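Local atomic coordinates of beta-glucosidase (Saccharopolyspora erythraea D, PDB entry 5M6G), a protein that probably hydrolyses terminal, non-reducing beta-D-glucosyl residues with release of beta-D-glucose, as a member of glycosyl hydrolase family 3. Residues D106-Y111 against T172-S177; G139-P144 against A166-A171; K316-E321 against P325-A330. All blocks are in the same frame, centred on the assembly; numbering follows the deposited sequence.

Contact 1. Residues D106-Y111 against T172-S177; sequences DMYDSY and TGIDWS. With MG (magnesium ion), chain F.
A carbonyl oxygen that ligates magnesium also sits over the face of an aromatic ring: G173 O lies 3.2 Å from Y108 CZ, displaced toward the rim. Over the same face, G173 CA makes a CH-pi contact 3.9 Å from the ring centroid. The absence of a side chain at G173 permits this close approach, and its positive phi (89°), taken up just after the helix, is one that glycine adopts readily. With CG anti to its backbone N (chi1 178°), Y108 extends from helix 101-116 and crosses D175 at about a right angle. Its hydroxyl, Y108 OH, donates to the syn lone pair of D175 OD2 at 2.7 Å and accepts from a metal-bound water. D175 divides its labour: OD2, which also meets Y126 N, orients the carboxylate, while OD1 binds the magnesium at 2.1 Å. G173 O and four waters complete the shell, so that Y108, in the second shell, touches three ligands: G173 O over its ring, and D175 and a water at its hydroxyl. Such a water-rich six-ligand octahedron is typical of magnesium; here it occupies the turn from helix 155-170 into strand 176-177, on which helix 101-116 packs, in a beta-alpha-beta crossover of the TIM-barrel-type domain.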
ATOM      1  N   ASP A 106       6.888 -21.111   7.030  1.00 15.51           N
ATOM      2  CA  ASP A 106       8.129 -21.859   7.219  1.00 13.80           C
ATOM      3  C   ASP A 106       9.341 -20.940   7.128  1.00 18.62           C
ATOM      4  O   ASP A 106      10.262 -21.023   7.949  1.00 16.36           O
ATOM      5  CB  ASP A 106       8.237 -22.975   6.182  1.00 11.12           C
ATOM      6  CG  ASP A 106       7.236 -24.074   6.405  1.00 19.14           C
ATOM      7  OD1 ASP A 106       6.625 -24.119   7.497  1.00 19.70           O
ATOM      8  OD2 ASP A 106       7.061 -24.897   5.479  1.00 19.31           O
ATOM      9  N   MET A 107       9.364 -20.068   6.118  1.00 16.32           N
ATOM     10  CA  MET A 107      10.484 -19.151   5.961  1.00 15.43           C
ATOM     11  C   MET A 107      10.632 -18.262   7.190  1.00 18.96           C
ATOM     12  O   MET A 107      11.735 -18.098   7.725  1.00 16.64           O
ATOM     13  CB  MET A 107      10.288 -18.294   4.711  1.00 15.54           C
ATOM     14  CG  MET A 107      11.430 -17.298   4.455  1.00 11.27           C
ATOM     15  SD  MET A 107      11.023 -16.240   3.056  1.00 18.70           S
ATOM     16  CE  MET A 107       9.746 -15.209   3.767  1.00 17.64           C
ATOM     17  N   TYR A 108       9.517 -17.687   7.649  1.00 16.07           N
ATOM     18  CA  TYR A 108       9.539 -16.841   8.836  1.00 16.20           C
ATOM     19  C   TYR A 108      10.096 -17.594  10.044  1.00 16.17           C
ATOM     20  O   TYR A 108      10.998 -17.105  10.730  1.00 13.36           O
ATOM     21  CB  TYR A 108       8.134 -16.318   9.130  1.00 15.23           C
ATOM     22  CG  TYR A 108       8.094 -15.479  10.381  1.00 13.48           C
ATOM     23  CD1 TYR A 108       8.298 -14.103  10.324  1.00 15.97           C
ATOM     24  CD2 TYR A 108       7.905 -16.069  11.629  1.00 17.59           C
ATOM     25  CE1 TYR A 108       8.285 -13.334  11.484  1.00 14.75           C
ATOM     26  CE2 TYR A 108       7.904 -15.321  12.776  1.00 15.37           C
ATOM     27  CZ  TYR A 108       8.088 -13.954  12.703  1.00 16.46           C
ATOM     28  OH  TYR A 108       8.075 -13.215  13.855  1.00 13.69           O
ATOM     29  N   ASP A 109       9.555 -18.788  10.325  1.00 14.70           N
ATOM     30  CA  ASP A 109      10.012 -19.557  11.480  1.00 13.59           C
ATOM     31  C   ASP A 109      11.484 -19.913  11.375  1.00 16.63           C
ATOM     32  O   ASP A 109      12.176 -20.016  12.397  1.00 17.09           O
ATOM     33  CB  ASP A 109       9.184 -20.834  11.630  1.00 13.81           C
ATOM     34  CG  ASP A 109       7.794 -20.566  12.146  1.00 17.40           C
ATOM     35  OD1 ASP A 109       7.521 -19.417  12.544  1.00 17.25           O
ATOM     36  OD2 ASP A 109       6.979 -21.509  12.167  1.00 17.27           O
ATOM     37  N   SER A 110      11.976 -20.125  10.155  1.00 15.80           N
ATOM     38  CA  SER A 110      13.389 -20.436   9.975  1.00 15.45           C
ATOM     39  C   SER A 110      14.262 -19.260  10.408  1.00 15.59           C
ATOM     40  O   SER A 110      15.252 -19.433  11.133  1.00 15.88           O
ATOM     41  CB  SER A 110      13.643 -20.807   8.516  1.00 23.20           C
ATOM     42  OG  SER A 110      15.015 -21.025   8.275  1.00 27.07           O
ATOM     43  N   TYR A 111      13.903 -18.046   9.982  1.00 12.90           N
ATOM     44  CA  TYR A 111      14.647 -16.873  10.440  1.00 10.36           C
ATOM     45  C   TYR A 111      14.551 -16.724  11.952  1.00 14.90           C
ATOM     46  O   TYR A 111      15.554 -16.449  12.627  1.00 14.60           O
ATOM     47  CB  TYR A 111      14.124 -15.620   9.743  1.00 12.58           C
ATOM     48  CG  TYR A 111      14.736 -15.373   8.385  1.00 13.86           C
ATOM     49  CD1 TYR A 111      15.990 -14.797   8.274  1.00 14.32           C
ATOM     50  CD2 TYR A 111      14.050 -15.710   7.207  1.00 13.82           C
ATOM     51  CE1 TYR A 111      16.567 -14.555   7.046  1.00 14.93           C
ATOM     52  CE2 TYR A 111      14.625 -15.469   5.963  1.00 15.11           C
ATOM     53  CZ  TYR A 111      15.886 -14.894   5.894  1.00 17.23           C
ATOM     54  OH  TYR A 111      16.486 -14.630   4.682  1.00 17.29           O
ATOM     55  N   THR A 172       1.321 -16.104   8.400  1.00 14.14           N
ATOM     56  CA  THR A 172       2.662 -16.372   7.909  1.00 12.94           C
ATOM     57  C   THR A 172       3.732 -15.985   8.919  1.00 14.05           C
ATOM     58  O   THR A 172       4.923 -16.104   8.615  1.00 18.58           O
ATOM     59  CB  THR A 172       2.911 -15.632   6.582  1.00 16.05           C
ATOM     60  OG1 THR A 172       2.939 -14.216   6.798  1.00 14.84           O
ATOM     61  CG2 THR A 172       1.818 -15.954   5.557  1.00 14.36           C
ATOM     62  N   GLY A 173       3.344 -15.518  10.106  1.00 16.49           N
ATOM     63  CA  GLY A 173       4.287 -15.124  11.131  1.00 14.94           C
ATOM     64  C   GLY A 173       4.720 -13.672  11.056  1.00 15.56           C
ATOM     65  O   GLY A 173       5.034 -13.075  12.089  1.00 13.71           O
ATOM     66  N   ILE A 174       4.727 -13.094   9.853  1.00 13.16           N
ATOM     67  CA  ILE A 174       5.224 -11.738   9.659  1.00 13.75           C
ATOM     68  C   ILE A 174       4.490 -10.780  10.586  1.00 13.58           C
ATOM     69  O   ILE A 174       3.274 -10.885  10.789  1.00 13.73           O
ATOM     70  CB  ILE A 174       5.081 -11.358   8.174  1.00 18.45           C
ATOM     71  CG1 ILE A 174       5.997 -12.258   7.332  1.00 13.69           C
ATOM     72  CG2 ILE A 174       5.375  -9.870   7.955  1.00 14.27           C
ATOM     73  CD1 ILE A 174       5.849 -12.089   5.812  1.00 11.32           C
ATOM     74  N   ASP A 175       5.243  -9.855  11.182  1.00 12.10           N
ATOM     75  CA  ASP A 175       4.788  -9.081  12.322  1.00 10.28           C
ATOM     76  C   ASP A 175       4.375  -7.669  11.979  1.00  9.84           C
ATOM     77  O   ASP A 175       3.858  -6.974  12.853  1.00 12.52           O
ATOM     78  CB  ASP A 175       5.910  -9.004  13.363  1.00 14.88           C
ATOM     79  CG  ASP A 175       6.496 -10.353  13.642  1.00 17.26           C
ATOM     80  OD1 ASP A 175       5.757 -11.169  14.226  1.00 16.19           O
ATOM     81  OD2 ASP A 175       7.647 -10.604  13.234  1.00 13.98           O
ATOM     82  N   TRP A 176       4.594  -7.237  10.745  1.00 11.76           N
ATOM     83  CA  TRP A 176       4.747  -5.812  10.469  1.00 10.11           C
ATOM     84  C   TRP A 176       4.492  -5.589   8.991  1.00 12.02           C
ATOM     85  O   TRP A 176       5.190  -6.172   8.156  1.00 12.55           O
ATOM     86  CB  TRP A 176       6.169  -5.384  10.877  1.00 10.69           C
ATOM     87  CG  TRP A 176       6.575  -3.953  10.654  1.00 11.00           C
ATOM     88  CD1 TRP A 176       5.787  -2.889  10.281  1.00 12.35           C
ATOM     89  CD2 TRP A 176       7.909  -3.438  10.789  1.00 10.94           C
ATOM     90  NE1 TRP A 176       6.562  -1.739  10.192  1.00 11.18           N
ATOM     91  CE2 TRP A 176       7.865  -2.056  10.489  1.00 10.54           C
ATOM     92  CE3 TRP A 176       9.141  -4.019  11.139  1.00 11.25           C
ATOM     93  CZ2 TRP A 176       9.004  -1.245  10.537  1.00 13.11           C
ATOM     94  CZ3 TRP A 176      10.272  -3.213  11.187  1.00 11.88           C
ATOM     95  CH2 TRP A 176      10.195  -1.838  10.890  1.00 13.04           C
ATOM     96  N   SER A 177       3.476  -4.792   8.668  1.00 10.62           N
ATOM     97  CA  SER A 177       3.198  -4.415   7.290  1.00 11.86           C
ATOM     98  C   SER A 177       3.570  -2.959   7.069  1.00 11.68           C
ATOM     99  O   SER A 177       3.338  -2.112   7.937  1.00 13.05           O
ATOM    100  CB  SER A 177       1.727  -4.613   6.921  1.00 12.91           C
ATOM    101  OG  SER A 177       1.499  -4.191   5.584  1.00 11.22           O
TER
HETATM  102 MG    MG F 705       4.306 -12.742  13.973  1.00 21.23          MG
HETATM  103  O   HOH W   1       5.824 -13.761  15.169  1.00 20.70           O
HETATM  104  O   HOH W   2       2.558 -11.706  13.304  1.00 15.20           O
HETATM  105  O   HOH W   3       3.695 -12.380  15.862  1.00 20.53           O
HETATM  106  O   HOH W   4       3.180 -14.425  14.188  1.00 24.75           O

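Contact 2. Residues G139-P144 against A166-A171; sequences GATIYP and AEEVAA. With MG (magnesium ion), chain E.
The irregular chain at A140 and T141 runs past one flank of a helix, coming nearest at A140 and E168, whose CA atoms are 7.1 Å apart. Across this gap reaches a single extended side chain, E168, whose carboxylate is received by T141 in a two-pronged fashion. The backbone T141 N donates to E168 OE1 at 3.1 Å, with an N-H...O angle of 154°, and the hydroxyl T141 OG1 donates to E168 OE2 at 2.8 Å. Both oxygens use their syn lone pairs, which a single residue can serve because the T141 hydroxyl is turned beside its own backbone N (chi1 -48°). A140 CB packs against E168 OE1 at 3.5 Å. A water bridges the same oxygen to T141 O, and E168 OE2 has two further partners, H401 ND1 and G397 N, so the buried carboxylate is well supplied with donors. The bond to H401 matters for the metal, because H401 NE2 and E167 OE1 (1.9 Å from the ion) both bind a magnesium whose other four ligands are waters; E168 is thus a second-shell residue, consistent with a role in orienting the H401 ring. Y143, one ring face against T141 CG2, extends the packing to helices 399-412 and 155-170, while the backbone of I142 pairs with S564, and the loop between strand 125-128 and helix 146-152 runs among these elements.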
ATOM      1  N   GLY A 139      -2.535 -16.695  -3.453  1.00 16.49           N
ATOM      2  CA  GLY A 139      -3.734 -17.192  -2.812  1.00 13.70           C
ATOM      3  C   GLY A 139      -4.248 -16.349  -1.669  1.00 15.79           C
ATOM      4  O   GLY A 139      -5.307 -16.666  -1.115  1.00 16.14           O
ATOM      5  N   ALA A 140      -3.533 -15.293  -1.287  1.00 10.54           N
ATOM      6  CA  ALA A 140      -4.043 -14.342  -0.315  1.00 14.34           C
ATOM      7  C   ALA A 140      -5.089 -13.442  -0.960  1.00 13.63           C
ATOM      8  O   ALA A 140      -5.044 -13.170  -2.161  1.00 14.67           O
ATOM      9  CB  ALA A 140      -2.904 -13.489   0.247  1.00 12.57           C
ATOM     10  N   THR A 141      -6.028 -12.974  -0.143  1.00 12.03           N
ATOM     11  CA  THR A 141      -7.059 -12.049  -0.604  1.00 15.61           C
ATOM     12  C   THR A 141      -6.430 -10.742  -1.068  1.00 14.07           C
ATOM     13  O   THR A 141      -5.599 -10.166  -0.363  1.00 11.83           O
ATOM     14  CB  THR A 141      -8.040 -11.764   0.534  1.00 15.27           C
ATOM     15  OG1 THR A 141      -8.453 -12.996   1.139  1.00 15.21           O
ATOM     16  CG2 THR A 141      -9.256 -11.013   0.024  1.00 11.19           C
ATOM     17  N   ILE A 142      -6.836 -10.257  -2.241  1.00 13.47           N
ATOM     18  CA  ILE A 142      -6.320  -8.994  -2.770  1.00 13.24           C
ATOM     19  C   ILE A 142      -7.446  -7.967  -2.742  1.00 16.32           C
ATOM     20  O   ILE A 142      -8.435  -8.080  -3.480  1.00 13.86           O
ATOM     21  CB  ILE A 142      -5.735  -9.153  -4.179  1.00 10.11           C
ATOM     22  CG1 ILE A 142      -4.610 -10.210  -4.181  1.00 12.66           C
ATOM     23  CG2 ILE A 142      -5.240  -7.796  -4.704  1.00 11.21           C
ATOM     24  CD1 ILE A 142      -3.442  -9.881  -3.258  1.00 10.17           C
ATOM     25  N   TYR A 143      -7.292  -6.956  -1.888  1.00 16.18           N
ATOM     26  CA  TYR A 143      -8.280  -5.914  -1.667  1.00 13.94           C
ATOM     27  C   TYR A 143      -8.088  -4.787  -2.671  1.00 13.32           C
ATOM     28  O   TYR A 143      -7.024  -4.674  -3.292  1.00 11.96           O
ATOM     29  CB  TYR A 143      -8.170  -5.391  -0.223  1.00 15.58           C
ATOM     30  CG  TYR A 143      -8.540  -6.462   0.786  1.00 15.57           C
ATOM     31  CD1 TYR A 143      -9.876  -6.728   1.092  1.00 12.07           C
ATOM     32  CD2 TYR A 143      -7.562  -7.237   1.391  1.00 14.23           C
ATOM     33  CE1 TYR A 143     -10.221  -7.737   1.989  1.00 17.52           C
ATOM     34  CE2 TYR A 143      -7.889  -8.236   2.297  1.00 17.43           C
ATOM     35  CZ  TYR A 143      -9.218  -8.488   2.584  1.00 17.62           C
ATOM     36  OH  TYR A 143      -9.544  -9.485   3.475  1.00 17.15           O
ATOM     37  N   PRO A 144      -9.113  -3.963  -2.894  1.00 11.43           N
ATOM     38  CA  PRO A 144      -8.921  -2.773  -3.731  1.00 11.23           C
ATOM     39  C   PRO A 144      -7.763  -1.933  -3.212  1.00 12.97           C
ATOM     40  O   PRO A 144      -7.526  -1.848  -2.002  1.00 12.03           O
ATOM     41  CB  PRO A 144     -10.255  -2.029  -3.604  1.00 11.26           C
ATOM     42  CG  PRO A 144     -11.262  -3.116  -3.318  1.00 13.67           C
ATOM     43  CD  PRO A 144     -10.506  -4.090  -2.425  1.00 13.25           C
ATOM     44  N   ALA A 166      -4.452  -8.317   8.534  1.00 13.34           N
ATOM     45  CA  ALA A 166      -3.570  -8.679   9.639  1.00 13.08           C
ATOM     46  C   ALA A 166      -3.650 -10.176   9.935  1.00 13.19           C
ATOM     47  O   ALA A 166      -2.630 -10.817  10.210  1.00 12.22           O
ATOM     48  CB  ALA A 166      -3.920  -7.854  10.877  1.00 12.17           C
ATOM     49  N   GLU A 167      -4.854 -10.753   9.855  1.00 10.95           N
ATOM     50  CA  GLU A 167      -4.981 -12.193  10.052  1.00 15.43           C
ATOM     51  C   GLU A 167      -4.171 -12.966   9.027  1.00 14.59           C
ATOM     52  O   GLU A 167      -3.482 -13.934   9.378  1.00 11.82           O
ATOM     53  CB  GLU A 167      -6.442 -12.617   9.984  1.00 22.93           C
ATOM     54  CG  GLU A 167      -7.198 -12.441  11.272  1.00 23.76           C
ATOM     55  CD  GLU A 167      -8.588 -13.015  11.170  1.00 31.07           C
ATOM     56  OE1 GLU A 167      -9.225 -12.822  10.110  1.00 28.04           O
ATOM     57  OE2 GLU A 167      -9.030 -13.677  12.126  1.00 34.47           O
ATOM     58  N   GLU A 168      -4.236 -12.557   7.750  1.00 11.56           N
ATOM     59  CA  GLU A 168      -3.546 -13.326   6.720  1.00 14.06           C
ATOM     60  C   GLU A 168      -2.039 -13.151   6.820  1.00 13.91           C
ATOM     61  O   GLU A 168      -1.285 -14.077   6.490  1.00 13.73           O
ATOM     62  CB  GLU A 168      -4.075 -12.940   5.331  1.00 11.60           C
ATOM     63  CG  GLU A 168      -5.569 -13.192   5.232  1.00 12.82           C
ATOM     64  CD  GLU A 168      -6.083 -13.289   3.804  1.00 18.06           C
ATOM     65  OE1 GLU A 168      -5.272 -13.293   2.856  1.00 14.63           O
ATOM     66  OE2 GLU A 168      -7.310 -13.373   3.645  1.00 14.62           O
ATOM     67  N   VAL A 169      -1.591 -11.987   7.293  1.00 13.32           N
ATOM     68  CA  VAL A 169      -0.166 -11.760   7.512  1.00 12.14           C
ATOM     69  C   VAL A 169       0.308 -12.551   8.725  1.00 11.13           C
ATOM     70  O   VAL A 169       1.340 -13.227   8.680  1.00 12.38           O
ATOM     71  CB  VAL A 169       0.116 -10.248   7.656  1.00 12.04           C
ATOM     72  CG1 VAL A 169       1.556  -9.995   8.143  1.00  9.48           C
ATOM     73  CG2 VAL A 169      -0.144  -9.547   6.332  1.00 12.47           C
ATOM     74  N   ALA A 170      -0.452 -12.496   9.817  1.00 11.12           N
ATOM     75  CA  ALA A 170      -0.038 -13.186  11.035  1.00 13.33           C
ATOM     76  C   ALA A 170       0.004 -14.695  10.834  1.00 14.92           C
ATOM     77  O   ALA A 170       0.779 -15.387  11.506  1.00 14.89           O
ATOM     78  CB  ALA A 170      -0.970 -12.822  12.191  1.00 13.03           C
ATOM     79  N   ALA A 171      -0.808 -15.212   9.904  1.00 15.59           N
ATOM     80  CA  ALA A 171      -0.764 -16.627   9.552  1.00 14.13           C
ATOM     81  C   ALA A 171       0.608 -17.028   9.033  1.00 14.78           C
ATOM     82  O   ALA A 171       1.025 -18.179   9.208  1.00 16.20           O
ATOM     83  CB  ALA A 171      -1.828 -16.940   8.498  1.00 13.70           C
TER
HETATM   84 MG    MG E 704     -11.051 -13.028   9.470  1.00 27.47          MG
HETATM   85  O   HOH W   5      -4.751 -10.732   2.230  1.00 12.39           O
HETATM   86  O   HOH W   6     -11.954 -12.881  11.580  1.00 30.47           O
HETATM   87  O   HOH W   7     -11.348 -14.942   9.437  1.00 25.61           O
HETATM   88  O   HOH W   8     -12.991 -12.450   8.838  1.00 30.58           O
HETATM   89  O   HOH W   9     -11.058 -10.801   9.582  1.00 33.26           O

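Contact 3. Residues K316-E321 against P325-A330; sequences KLDGQE and PDEVRA. With MG (magnesium ion), chain B.
Held from two sides, E327 OE2 accepts a hydrogen bond from D318 N at 2.9 Å and binds a magnesium at 2.5 Å. The N-H reaches it at 158°, on the anti side and somewhat out of the carboxylate plane. The other oxygen, E327 OE1, lies 2.6 Å from the ion and takes a second bond from T324 N, so the carboxylate straddles the metal and both of its oxygens are employed. D318 crosses E327 at about a right angle, and its own D318 OD1 binds the ion at 2.4 Å. That oxygen also accepts from Q320 N at 2.8 Å, which makes an Asx turn and brings Q320 O round to the metal as a further ligand. The first torsion of D318 (chi1 62°) tucks CG between backbone N and carbonyl carbon, folding the carboxylate back over its own loop. D318 OD1 and E327 OE2 stand only 2.9 Å apart, a proximity of two acceptors that the shared cation would offset. One water completes a link from the ion to D318 OD2 and E321 O. Beside this polar cluster, the L317 and E327 side chains run antiparallel alongside each other, L317 CB lying 3.7 Å from E327 CG, and L317 CD1 approaches A330 CB at the edge of the contact. D315 O and D322 O complete a seven-ligand shell, so the metal pins the loop that follows strand 306-308 to the first turn of helix 325-334. That helix in turn leans through P325 and V328 on helix 345-357, to whose E355 R329 forms a salt bridge.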
ATOM      1  N   LYS A 316      20.574   7.261  -1.270  1.00 18.61           N
ATOM      2  CA  LYS A 316      20.169   8.256  -2.247  1.00 17.82           C
ATOM      3  C   LYS A 316      20.383   9.682  -1.759  1.00 23.69           C
ATOM      4  O   LYS A 316      20.083  10.624  -2.500  1.00 24.54           O
ATOM      5  CB  LYS A 316      18.697   8.035  -2.632  1.00 15.54           C
ATOM      6  CG  LYS A 316      18.389   6.604  -3.060  1.00 23.40           C
ATOM      7  CD  LYS A 316      16.904   6.375  -3.279  1.00 22.38           C
ATOM      8  CE  LYS A 316      16.591   4.879  -3.373  1.00 27.70           C
ATOM      9  NZ  LYS A 316      17.218   4.190  -4.536  1.00 38.67           N
ATOM     10  N   LEU A 317      20.912   9.860  -0.546  1.00 21.94           N
ATOM     11  CA  LEU A 317      21.074  11.206   0.004  1.00 23.63           C
ATOM     12  C   LEU A 317      22.005  12.065  -0.845  1.00 25.88           C
ATOM     13  O   LEU A 317      21.722  13.246  -1.086  1.00 24.96           O
ATOM     14  CB  LEU A 317      21.592  11.128   1.441  1.00 21.31           C
ATOM     15  CG  LEU A 317      20.575  10.672   2.481  1.00 19.10           C
ATOM     16  CD1 LEU A 317      21.218  10.594   3.840  1.00 15.08           C
ATOM     17  CD2 LEU A 317      19.417  11.649   2.493  1.00 18.51           C
ATOM     18  N   ASP A 318      23.129  11.508  -1.285  1.00 24.34           N
ATOM     19  CA  ASP A 318      24.084  12.253  -2.093  1.00 25.97           C
ATOM     20  C   ASP A 318      23.885  12.045  -3.591  1.00 30.12           C
ATOM     21  O   ASP A 318      24.716  12.499  -4.382  1.00 32.81           O
ATOM     22  CB  ASP A 318      25.520  11.889  -1.700  1.00 23.46           C
ATOM     23  CG  ASP A 318      25.855  10.421  -1.927  1.00 27.05           C
ATOM     24  OD1 ASP A 318      25.119   9.724  -2.656  1.00 29.22           O
ATOM     25  OD2 ASP A 318      26.878   9.961  -1.369  1.00 26.39           O
ATOM     26  N   GLY A 319      22.828  11.341  -3.993  1.00 29.40           N
ATOM     27  CA  GLY A 319      22.558  11.116  -5.396  1.00 26.30           C
ATOM     28  C   GLY A 319      23.429  10.082  -6.074  1.00 26.85           C
ATOM     29  O   GLY A 319      23.293   9.887  -7.286  1.00 29.97           O
ATOM     30  N   GLN A 320      24.310   9.406  -5.345  1.00 27.59           N
ATOM     31  CA  GLN A 320      25.164   8.380  -5.926  1.00 30.98           C
ATOM     32  C   GLN A 320      24.903   7.030  -5.266  1.00 28.24           C
ATOM     33  O   GLN A 320      24.514   6.961  -4.093  1.00 26.06           O
ATOM     34  CB  GLN A 320      26.642   8.763  -5.793  1.00 30.67           C
ATOM     35  CG  GLN A 320      26.975  10.088  -6.468  1.00 39.43           C
ATOM     36  CD  GLN A 320      28.451  10.417  -6.427  1.00 50.95           C
ATOM     37  OE1 GLN A 320      29.269   9.611  -5.981  1.00 52.56           O
ATOM     38  NE2 GLN A 320      28.803  11.605  -6.903  1.00 54.93           N
ATOM     39  N   GLU A 321      25.128   5.958  -6.027  1.00 23.36           N
ATOM     40  CA  GLU A 321      24.829   4.612  -5.555  1.00 29.00           C
ATOM     41  C   GLU A 321      25.559   4.313  -4.248  1.00 25.07           C
ATOM     42  O   GLU A 321      26.577   4.927  -3.917  1.00 27.64           O
ATOM     43  CB  GLU A 321      25.216   3.569  -6.600  1.00 29.80           C
ATOM     44  CG  GLU A 321      24.220   3.417  -7.725  1.00 50.26           C
ATOM     45  CD  GLU A 321      24.537   2.219  -8.593  1.00 59.73           C
ATOM     46  OE1 GLU A 321      25.283   1.327  -8.137  1.00 62.45           O
ATOM     47  OE2 GLU A 321      24.052   2.151  -9.740  1.00 65.50           O
ATOM     48  N   PRO A 325      29.796   6.762   4.771  1.00 18.10           N
ATOM     49  CA  PRO A 325      29.718   7.090   6.200  1.00 20.94           C
ATOM     50  C   PRO A 325      28.974   8.378   6.466  1.00 20.89           C
ATOM     51  O   PRO A 325      28.277   8.475   7.486  1.00 18.55           O
ATOM     52  CB  PRO A 325      31.192   7.188   6.619  1.00 21.97           C
ATOM     53  CG  PRO A 325      31.896   6.280   5.681  1.00 22.88           C
ATOM     54  CD  PRO A 325      31.173   6.435   4.361  1.00 23.06           C
ATOM     55  N   ASP A 326      29.103   9.369   5.570  1.00 23.00           N
ATOM     56  CA  ASP A 326      28.374  10.627   5.720  1.00 19.76           C
ATOM     57  C   ASP A 326      26.866  10.408   5.668  1.00 18.32           C
ATOM     58  O   ASP A 326      26.106  11.064   6.390  1.00 16.49           O
ATOM     59  CB  ASP A 326      28.779  11.614   4.619  1.00 23.10           C
ATOM     60  CG  ASP A 326      30.204  12.111   4.759  1.00 30.44           C
ATOM     61  OD1 ASP A 326      30.809  11.940   5.840  1.00 29.33           O
ATOM     62  OD2 ASP A 326      30.714  12.693   3.779  1.00 43.08           O
ATOM     63  N   GLU A 327      26.410   9.506   4.802  1.00 20.19           N
ATOM     64  CA  GLU A 327      24.977   9.280   4.688  1.00 20.66           C
ATOM     65  C   GLU A 327      24.446   8.530   5.900  1.00 19.65           C
ATOM     66  O   GLU A 327      23.356   8.839   6.397  1.00 19.21           O
ATOM     67  CB  GLU A 327      24.666   8.540   3.388  1.00 21.21           C
ATOM     68  CG  GLU A 327      24.827   9.427   2.165  1.00 23.39           C
ATOM     69  CD  GLU A 327      24.792   8.653   0.870  1.00 21.93           C
ATOM     70  OE1 GLU A 327      25.494   7.630   0.781  1.00 22.99           O
ATOM     71  OE2 GLU A 327      24.055   9.058  -0.057  1.00 19.50           O
ATOM     72  N   VAL A 328      25.210   7.558   6.401  1.00 17.30           N
ATOM     73  CA  VAL A 328      24.854   6.906   7.658  1.00 15.21           C
ATOM     74  C   VAL A 328      24.714   7.940   8.770  1.00 18.62           C
ATOM     75  O   VAL A 328      23.685   8.006   9.454  1.00 17.05           O
ATOM     76  CB  VAL A 328      25.893   5.827   8.014  1.00 16.61           C
ATOM     77  CG1 VAL A 328      25.579   5.206   9.377  1.00 16.58           C
ATOM     78  CG2 VAL A 328      25.940   4.754   6.924  1.00 17.01           C
ATOM     79  N   ARG A 329      25.742   8.777   8.953  1.00 17.50           N
ATOM     80  CA  ARG A 329      25.712   9.792  10.003  1.00 16.42           C
ATOM     81  C   ARG A 329      24.503  10.709   9.860  1.00 15.74           C
ATOM     82  O   ARG A 329      23.765  10.939  10.827  1.00 17.16           O
ATOM     83  CB  ARG A 329      27.005  10.612   9.977  1.00 15.87           C
ATOM     84  CG  ARG A 329      27.044  11.798  10.958  1.00 16.28           C
ATOM     85  CD  ARG A 329      28.291  12.677  10.709  1.00 17.94           C
ATOM     86  NE  ARG A 329      29.391  11.848  10.223  1.00 22.09           N
ATOM     87  CZ  ARG A 329      29.976  11.982   9.039  1.00 23.87           C
ATOM     88  NH1 ARG A 329      29.609  12.956   8.211  1.00 21.55           N
ATOM     89  NH2 ARG A 329      30.941  11.139   8.687  1.00 23.38           N
ATOM     90  N   ALA A 330      24.287  11.249   8.658  1.00 15.37           N
ATOM     91  CA  ALA A 330      23.220  12.230   8.478  1.00 17.46           C
ATOM     92  C   ALA A 330      21.858  11.632   8.795  1.00 17.06           C
ATOM     93  O   ALA A 330      21.002  12.295   9.397  1.00 15.80           O
ATOM     94  CB  ALA A 330      23.237  12.776   7.051  1.00 16.72           C
TER
HETATM   95 MG    MG B 701      24.999   7.538  -1.779  1.00 14.03          MG
HETATM   96  O   HOH W  10      27.097   7.011  -2.438  1.00 23.71           O

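Contacts 1 and 2 are neighbours, their centres about 14 Å apart, and they meet where I174 O approaches V169 CG1 at 3.3 Å. Both segments of contact 2 lie between those of contact 1 in the sequence, and helix 155-170 leads directly from one to the other. Contact 3 stands apart, its centre about 30 Å from contact 1 and about 36 Å from contact 2, on the far side of the chain's centre from the latter. None binds the sorbitol in the sugar pocket directly, although the I174 side chain is about 11 Å from it and that of K316 about 9 Å. Magnesium braces a single turn in contact 1, joins two helices in contact 2 and ties a loop to a helix in contact 3.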